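Local coordinates for mitogen-activated protein kinase, putative (Map kinase-like protein) (Leishmania major, PDB 3PG1) that probably phosphorylates serine and threonine residues of other proteins using ATP, as a parasite kinase of the MAP kinase family, at residues L67-R78 with F339-H350. Sequence-based numbering, arbitrary orientation.
Sequences LSDSFLCKRVLR and FDESVTDVYDMH
Met349 is the main knob here: its side chain drops into the hollow framed by Ser70, Cys73, Lys74 and Leu77. SD lies 3.7 Å from Cys73 SG, and the bend at chi3 (-149°) carries CE on to 3.4 Å from Ser70 O. A turn earlier, Val346 pushes CG1 against the backbone leading into helix 70-78, 3.3 Å from Ser68 O. The second bump is the Phe339 ring. Arg78 CG sits over one face, a CH-pi contact 4.1 Å from the ring centroid, while Leu77 CG and Lys74 CG fit against the edge. From there the extended Arg78 chain brings NE to Glu341 OE2 for a salt bridge whose hydrogen bond is weak, and Lys74 bends across Val343 to donate weakly from NZ to Glu341 O. Firmer bonds pin the other end: Ser70 OG gives a 2.6 Å bond to Thr344 O, in the carbonyl plane, and His350 NE2 reaches Leu67 O at 2.7 Å, from above that carbonyl's plane. The His350 ring also stacks on Phe101. The two helix segments run nearly parallel, 21° apart. This is the C-terminal extension of a MAP kinase returning to the N-lobe, where helix 346-360 packs beside helix 70-85, the kinase αC helix.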
ATOM      1  N   LEU A  67      17.199  -3.265 -16.092  1.00 74.83           N
ATOM      2  CA  LEU A  67      16.469  -3.393 -17.356  1.00 75.94           C
ATOM      3  C   LEU A  67      17.055  -4.407 -18.358  1.00 83.89           C
ATOM      4  O   LEU A  67      16.401  -4.731 -19.354  1.00 84.85           O
ATOM      5  CB  LEU A  67      16.212  -2.009 -17.985  1.00 75.34           C
ATOM      6  CG  LEU A  67      14.903  -1.301 -17.591  1.00 78.32           C
ATOM      7  CD1 LEU A  67      14.815  -1.022 -16.084  1.00 77.13           C
ATOM      8  CD2 LEU A  67      14.745   0.001 -18.340  1.00 81.68           C
ATOM      9  N   SER A  68      18.258  -4.945 -18.061  1.00 81.78           N
ATOM     10  CA  SER A  68      18.916  -5.968 -18.870  1.00 84.49           C
ATOM     11  C   SER A  68      18.636  -7.399 -18.384  1.00 90.67           C
ATOM     12  O   SER A  68      18.693  -8.328 -19.192  1.00 93.05           O
ATOM     13  CB  SER A  68      20.411  -5.706 -18.969  1.00 88.27           C
ATOM     14  OG  SER A  68      20.648  -4.857 -20.078  1.00 93.80           O
ATOM     15  N   ASP A  69      18.320  -7.581 -17.081  1.00 85.86           N
ATOM     16  CA  ASP A  69      18.020  -8.908 -16.536  1.00 87.08           C
ATOM     17  C   ASP A  69      16.518  -9.185 -16.551  1.00 89.25           C
ATOM     18  O   ASP A  69      15.754  -8.409 -15.980  1.00 86.34           O
ATOM     19  CB  ASP A  69      18.596  -9.093 -15.120  1.00 88.58           C
ATOM     20  CG  ASP A  69      18.174 -10.405 -14.482  1.00 96.76           C
ATOM     21  OD1 ASP A  69      18.765 -11.451 -14.829  1.00101.56           O
ATOM     22  OD2 ASP A  69      17.213 -10.393 -13.680  1.00 95.12           O
ATOM     23  N   SER A  70      16.119 -10.321 -17.157  1.00 87.53           N
ATOM     24  CA  SER A  70      14.736 -10.791 -17.310  1.00 86.72           C
ATOM     25  C   SER A  70      13.843 -10.654 -16.071  1.00 88.06           C
ATOM     26  O   SER A  70      12.801  -9.998 -16.151  1.00 84.59           O
ATOM     27  CB  SER A  70      14.712 -12.230 -17.819  1.00 93.74           C
ATOM     28  OG  SER A  70      13.383 -12.719 -17.931  1.00102.58           O
ATOM     29  N   PHE A  71      14.241 -11.282 -14.943  1.00 85.62           N
ATOM     30  CA  PHE A  71      13.474 -11.285 -13.696  1.00 83.30           C
ATOM     31  C   PHE A  71      13.295  -9.886 -13.087  1.00 81.67           C
ATOM     32  O   PHE A  71      12.163  -9.482 -12.811  1.00 78.20           O
ATOM     33  CB  PHE A  71      14.077 -12.286 -12.690  1.00 87.33           C
ATOM     34  CG  PHE A  71      13.499 -12.225 -11.296  1.00 87.71           C
ATOM     35  CD1 PHE A  71      12.296 -12.853 -10.996  1.00 91.18           C
ATOM     36  CD2 PHE A  71      14.159 -11.546 -10.279  1.00 89.32           C
ATOM     37  CE1 PHE A  71      11.757 -12.786  -9.710  1.00 90.80           C
ATOM     38  CE2 PHE A  71      13.620 -11.478  -8.995  1.00 91.02           C
ATOM     39  CZ  PHE A  71      12.424 -12.099  -8.718  1.00 88.74           C
ATOM     40  N   LEU A  72      14.410  -9.165 -12.874  1.00 77.99           N
ATOM     41  CA  LEU A  72      14.417  -7.814 -12.301  1.00 75.25           C
ATOM     42  C   LEU A  72      13.673  -6.816 -13.189  1.00 74.64           C
ATOM     43  O   LEU A  72      12.903  -6.009 -12.663  1.00 70.99           O
ATOM     44  CB  LEU A  72      15.848  -7.331 -11.984  1.00 76.40           C
ATOM     45  CG  LEU A  72      16.679  -8.236 -11.054  1.00 83.14           C
ATOM     46  CD1 LEU A  72      18.118  -7.761 -10.966  1.00 84.45           C
ATOM     47  CD2 LEU A  72      16.038  -8.376  -9.674  1.00 85.47           C
ATOM     48  N   CYS A  73      13.863  -6.916 -14.535  1.00 71.10           N
ATOM     49  CA  CYS A  73      13.187  -6.081 -15.531  1.00 69.21           C
ATOM     50  C   CYS A  73      11.670  -6.260 -15.403  1.00 70.91           C
ATOM     51  O   CYS A  73      10.950  -5.256 -15.314  1.00 68.96           O
ATOM     52  CB  CYS A  73      13.670  -6.407 -16.940  1.00 71.28           C
ATOM     53  SG  CYS A  73      13.089  -5.263 -18.215  1.00 74.29           S
ATOM     54  N   LYS A  74      11.205  -7.535 -15.314  1.00 67.56           N
ATOM     55  CA  LYS A  74       9.798  -7.917 -15.153  1.00 66.22           C
ATOM     56  C   LYS A  74       9.208  -7.364 -13.851  1.00 68.76           C
ATOM     57  O   LYS A  74       8.071  -6.885 -13.857  1.00 67.32           O
ATOM     58  CB  LYS A  74       9.633  -9.450 -15.219  1.00 71.11           C
ATOM     59  CG  LYS A  74       8.185  -9.926 -15.351  1.00 82.91           C
ATOM     60  CD  LYS A  74       8.064 -11.200 -16.186  1.00 94.99           C
ATOM     61  CE  LYS A  74       8.233 -12.491 -15.408  1.00108.64           C
ATOM     62  NZ  LYS A  74       7.024 -12.834 -14.608  1.00114.61           N
ATOM     63  N   ARG A  75       9.968  -7.444 -12.745  1.00 65.11           N
ATOM     64  CA  ARG A  75       9.557  -6.937 -11.437  1.00 63.49           C
ATOM     65  C   ARG A  75       9.282  -5.421 -11.523  1.00 64.62           C
ATOM     66  O   ARG A  75       8.235  -4.965 -11.064  1.00 62.67           O
ATOM     67  CB  ARG A  75      10.634  -7.247 -10.381  1.00 67.43           C
ATOM     68  CG  ARG A  75      10.429  -6.529  -9.044  1.00 81.46           C
ATOM     69  CD  ARG A  75      11.604  -6.736  -8.107  1.00 99.93           C
ATOM     70  NE  ARG A  75      11.161  -7.070  -6.753  1.00111.92           N
ATOM     71  CZ  ARG A  75      10.841  -8.295  -6.347  1.00130.31           C
ATOM     72  NH1 ARG A  75      10.907  -9.323  -7.189  1.00119.91           N
ATOM     73  NH2 ARG A  75      10.443  -8.504  -5.099  1.00117.92           N
ATOM     74  N   VAL A  76      10.219  -4.658 -12.120  1.00 60.76           N
ATOM     75  CA  VAL A  76      10.088  -3.201 -12.274  1.00 59.06           C
ATOM     76  C   VAL A  76       8.958  -2.828 -13.265  1.00 58.69           C
ATOM     77  O   VAL A  76       8.213  -1.882 -13.004  1.00 55.92           O
ATOM     78  CB  VAL A  76      11.446  -2.486 -12.572  1.00 63.99           C
ATOM     79  CG1 VAL A  76      11.302  -0.973 -12.440  1.00 62.36           C
ATOM     80  CG2 VAL A  76      12.533  -2.970 -11.622  1.00 64.71           C
ATOM     81  N   LEU A  77       8.808  -3.606 -14.371  1.00 54.88           N
ATOM     82  CA  LEU A  77       7.754  -3.386 -15.363  1.00 53.91           C
ATOM     83  C   LEU A  77       6.374  -3.534 -14.709  1.00 56.61           C
ATOM     84  O   LEU A  77       5.492  -2.712 -14.960  1.00 55.38           O
ATOM     85  CB  LEU A  77       7.890  -4.340 -16.569  1.00 55.71           C
ATOM     86  CG  LEU A  77       6.869  -4.131 -17.700  1.00 59.89           C
ATOM     87  CD1 LEU A  77       6.932  -2.716 -18.267  1.00 59.40           C
ATOM     88  CD2 LEU A  77       7.016  -5.176 -18.781  1.00 62.91           C
ATOM     89  N   ARG A  78       6.218  -4.542 -13.830  1.00 53.22           N
ATOM     90  CA  ARG A  78       4.961  -4.750 -13.104  1.00 51.84           C
ATOM     91  C   ARG A  78       4.661  -3.586 -12.141  1.00 53.35           C
ATOM     92  O   ARG A  78       3.522  -3.123 -12.084  1.00 50.51           O
ATOM     93  CB  ARG A  78       4.957  -6.093 -12.372  1.00 52.49           C
ATOM     94  CG  ARG A  78       3.529  -6.493 -11.970  1.00 61.38           C
ATOM     95  CD  ARG A  78       3.414  -7.876 -11.364  1.00 73.09           C
ATOM     96  NE  ARG A  78       2.006  -8.232 -11.151  1.00 85.74           N
ATOM     97  CZ  ARG A  78       1.290  -7.879 -10.085  1.00 96.02           C
ATOM     98  NH1 ARG A  78       1.837  -7.162  -9.110  1.00 85.72           N
ATOM     99  NH2 ARG A  78       0.019  -8.248  -9.985  1.00 73.05           N
ATOM    100  N   PHE A 339      -1.572  -8.398 -16.149  1.00 50.51           N
ATOM    101  CA  PHE A 339      -0.141  -8.455 -16.430  1.00 52.92           C
ATOM    102  C   PHE A 339       0.149  -9.861 -16.969  1.00 62.12           C
ATOM    103  O   PHE A 339      -0.188 -10.862 -16.316  1.00 61.32           O
ATOM    104  CB  PHE A 339       0.732  -8.106 -15.211  1.00 53.68           C
ATOM    105  CG  PHE A 339       2.204  -7.952 -15.544  1.00 56.72           C
ATOM    106  CD1 PHE A 339       2.734  -6.709 -15.868  1.00 59.45           C
ATOM    107  CD2 PHE A 339       3.051  -9.056 -15.557  1.00 60.91           C
ATOM    108  CE1 PHE A 339       4.092  -6.567 -16.194  1.00 61.22           C
ATOM    109  CE2 PHE A 339       4.405  -8.917 -15.883  1.00 65.34           C
ATOM    110  CZ  PHE A 339       4.919  -7.671 -16.195  1.00 62.54           C
ATOM    111  N   ASP A 340       0.700  -9.933 -18.194  1.00 62.63           N
ATOM    112  CA  ASP A 340       1.027 -11.216 -18.815  1.00 66.90           C
ATOM    113  C   ASP A 340       2.401 -11.653 -18.276  1.00 71.82           C
ATOM    114  O   ASP A 340       3.426 -11.087 -18.653  1.00 70.74           O
ATOM    115  CB  ASP A 340       1.002 -11.110 -20.357  1.00 71.86           C
ATOM    116  CG  ASP A 340       0.927 -12.440 -21.092  1.00 87.33           C
ATOM    117  OD1 ASP A 340       1.646 -13.378 -20.696  1.00 88.21           O
ATOM    118  OD2 ASP A 340       0.170 -12.530 -22.087  1.00 97.37           O
ATOM    119  N   GLU A 341       2.394 -12.604 -17.325  1.00 69.95           N
ATOM    120  CA  GLU A 341       3.595 -13.096 -16.656  1.00 71.69           C
ATOM    121  C   GLU A 341       4.415 -14.107 -17.472  1.00 80.47           C
ATOM    122  O   GLU A 341       5.540 -14.430 -17.084  1.00 81.06           O
ATOM    123  CB  GLU A 341       3.276 -13.590 -15.237  1.00 72.14           C
ATOM    124  CG  GLU A 341       3.531 -12.524 -14.184  1.00 80.51           C
ATOM    125  CD  GLU A 341       2.346 -12.203 -13.299  1.00104.20           C
ATOM    126  OE1 GLU A 341       1.738 -13.150 -12.750  1.00105.37           O
ATOM    127  OE2 GLU A 341       2.043 -10.999 -13.129  1.00100.47           O
ATOM    128  N   SER A 342       3.883 -14.534 -18.641  1.00 80.15           N
ATOM    129  CA  SER A 342       4.569 -15.429 -19.579  1.00 84.52           C
ATOM    130  C   SER A 342       5.740 -14.707 -20.281  1.00 91.54           C
ATOM    131  O   SER A 342       6.593 -15.373 -20.876  1.00 94.11           O
ATOM    132  CB  SER A 342       3.590 -15.984 -20.610  1.00 89.13           C
ATOM    133  OG  SER A 342       3.316 -15.041 -21.635  1.00 93.63           O
ATOM    134  N   VAL A 343       5.771 -13.346 -20.221  1.00 87.51           N
ATOM    135  CA  VAL A 343       6.848 -12.537 -20.814  1.00 88.65           C
ATOM    136  C   VAL A 343       8.165 -12.842 -20.102  1.00 92.57           C
ATOM    137  O   VAL A 343       8.191 -12.986 -18.876  1.00 90.45           O
ATOM    138  CB  VAL A 343       6.554 -11.009 -20.928  1.00 90.81           C
ATOM    139  CG1 VAL A 343       5.323 -10.739 -21.792  1.00 90.95           C
ATOM    140  CG2 VAL A 343       6.425 -10.338 -19.558  1.00 87.29           C
ATOM    141  N   THR A 344       9.233 -13.024 -20.878  1.00 91.59           N
ATOM    142  CA  THR A 344      10.542 -13.386 -20.343  1.00 92.47           C
ATOM    143  C   THR A 344      11.666 -12.620 -21.032  1.00 97.71           C
ATOM    144  O   THR A 344      12.670 -12.302 -20.397  1.00 97.01           O
ATOM    145  CB  THR A 344      10.709 -14.927 -20.332  1.00101.91           C
ATOM    146  OG1 THR A 344      11.896 -15.272 -19.623  1.00104.06           O
ATOM    147  CG2 THR A 344      10.710 -15.552 -21.733  1.00102.19           C
ATOM    148  N   ASP A 345      11.481 -12.301 -22.324  1.00 95.87           N
ATOM    149  CA  ASP A 345      12.454 -11.582 -23.140  1.00 97.23           C
ATOM    150  C   ASP A 345      12.563 -10.121 -22.697  1.00 96.86           C
ATOM    151  O   ASP A 345      11.541  -9.433 -22.608  1.00 93.64           O
ATOM    152  CB  ASP A 345      12.060 -11.676 -24.623  1.00102.06           C
ATOM    153  CG  ASP A 345      13.234 -11.704 -25.568  1.00116.94           C
ATOM    154  OD1 ASP A 345      13.848 -10.637 -25.779  1.00117.27           O
ATOM    155  OD2 ASP A 345      13.526 -12.789 -26.116  1.00126.49           O
ATOM    156  N   VAL A 346      13.795  -9.669 -22.390  1.00 93.39           N
ATOM    157  CA  VAL A 346      14.098  -8.291 -21.965  1.00 90.83           C
ATOM    158  C   VAL A 346      13.763  -7.257 -23.032  1.00 93.85           C
ATOM    159  O   VAL A 346      13.310  -6.162 -22.696  1.00 90.63           O
ATOM    160  CB  VAL A 346      15.523  -8.078 -21.392  1.00 95.58           C
ATOM    161  CG1 VAL A 346      15.496  -8.056 -19.873  1.00 93.00           C
ATOM    162  CG2 VAL A 346      16.522  -9.109 -21.917  1.00 99.22           C
ATOM    163  N   TYR A 347      13.971  -7.616 -24.312  1.00 93.32           N
ATOM    164  CA  TYR A 347      13.681  -6.772 -25.473  1.00 93.70           C
ATOM    165  C   TYR A 347      12.167  -6.652 -25.703  1.00 94.31           C
ATOM    166  O   TYR A 347      11.707  -5.618 -26.193  1.00 93.23           O
ATOM    167  CB  TYR A 347      14.420  -7.283 -26.724  1.00 99.30           C
ATOM    168  CG  TYR A 347      15.929  -7.185 -26.610  1.00102.79           C
ATOM    169  CD1 TYR A 347      16.598  -6.006 -26.929  1.00104.70           C
ATOM    170  CD2 TYR A 347      16.688  -8.269 -26.179  1.00105.14           C
ATOM    171  CE1 TYR A 347      17.984  -5.904 -26.814  1.00106.41           C
ATOM    172  CE2 TYR A 347      18.076  -8.179 -26.057  1.00107.44           C
ATOM    173  CZ  TYR A 347      18.719  -6.993 -26.378  1.00115.91           C
ATOM    174  OH  TYR A 347      20.088  -6.899 -26.280  1.00121.99           O
ATOM    175  N   ASP A 348      11.394  -7.693 -25.317  1.00 89.24           N
ATOM    176  CA  ASP A 348       9.928  -7.682 -25.398  1.00 87.31           C
ATOM    177  C   ASP A 348       9.382  -6.718 -24.337  1.00 86.06           C
ATOM    178  O   ASP A 348       8.448  -5.968 -24.621  1.00 84.20           O
ATOM    179  CB  ASP A 348       9.341  -9.098 -25.198  1.00 90.02           C
ATOM    180  CG  ASP A 348       9.297  -9.988 -26.438  1.00100.79           C
ATOM    181  OD1 ASP A 348       9.367  -9.447 -27.565  1.00102.96           O
ATOM    182  OD2 ASP A 348       9.125 -11.220 -26.280  1.00104.28           O
ATOM    183  N   MET A 349      10.007  -6.714 -23.136  1.00 80.53           N
ATOM    184  CA  MET A 349       9.671  -5.860 -21.991  1.00 77.05           C
ATOM    185  C   MET A 349      10.003  -4.390 -22.253  1.00 81.03           C
ATOM    186  O   MET A 349       9.212  -3.522 -21.876  1.00 78.25           O
ATOM    187  CB  MET A 349      10.395  -6.338 -20.725  1.00 78.56           C
ATOM    188  CG  MET A 349       9.873  -7.638 -20.177  1.00 82.89           C
ATOM    189  SD  MET A 349      10.812  -8.102 -18.711  1.00 87.04           S
ATOM    190  CE  MET A 349      10.729  -9.875 -18.837  1.00 87.03           C
ATOM    191  N   HIS A 350      11.179  -4.115 -22.892  1.00 79.87           N
ATOM    192  CA  HIS A 350      11.653  -2.774 -23.266  1.00 79.82           C
ATOM    193  C   HIS A 350      10.620  -2.069 -24.147  1.00 84.58           C
ATOM    194  O   HIS A 350      10.408  -0.862 -23.996  1.00 82.37           O
ATOM    195  CB  HIS A 350      12.997  -2.865 -24.012  1.00 83.68           C
ATOM    196  CG  HIS A 350      14.206  -3.020 -23.136  1.00 86.88           C
ATOM    197  ND1 HIS A 350      15.480  -2.865 -23.648  1.00 90.78           N
ATOM    198  CD2 HIS A 350      14.301  -3.296 -21.814  1.00 86.71           C
ATOM    199  CE1 HIS A 350      16.304  -3.052 -22.630  1.00 89.55           C
ATOM    200  NE2 HIS A 350      15.640  -3.318 -21.508  1.00 87.51           N
TER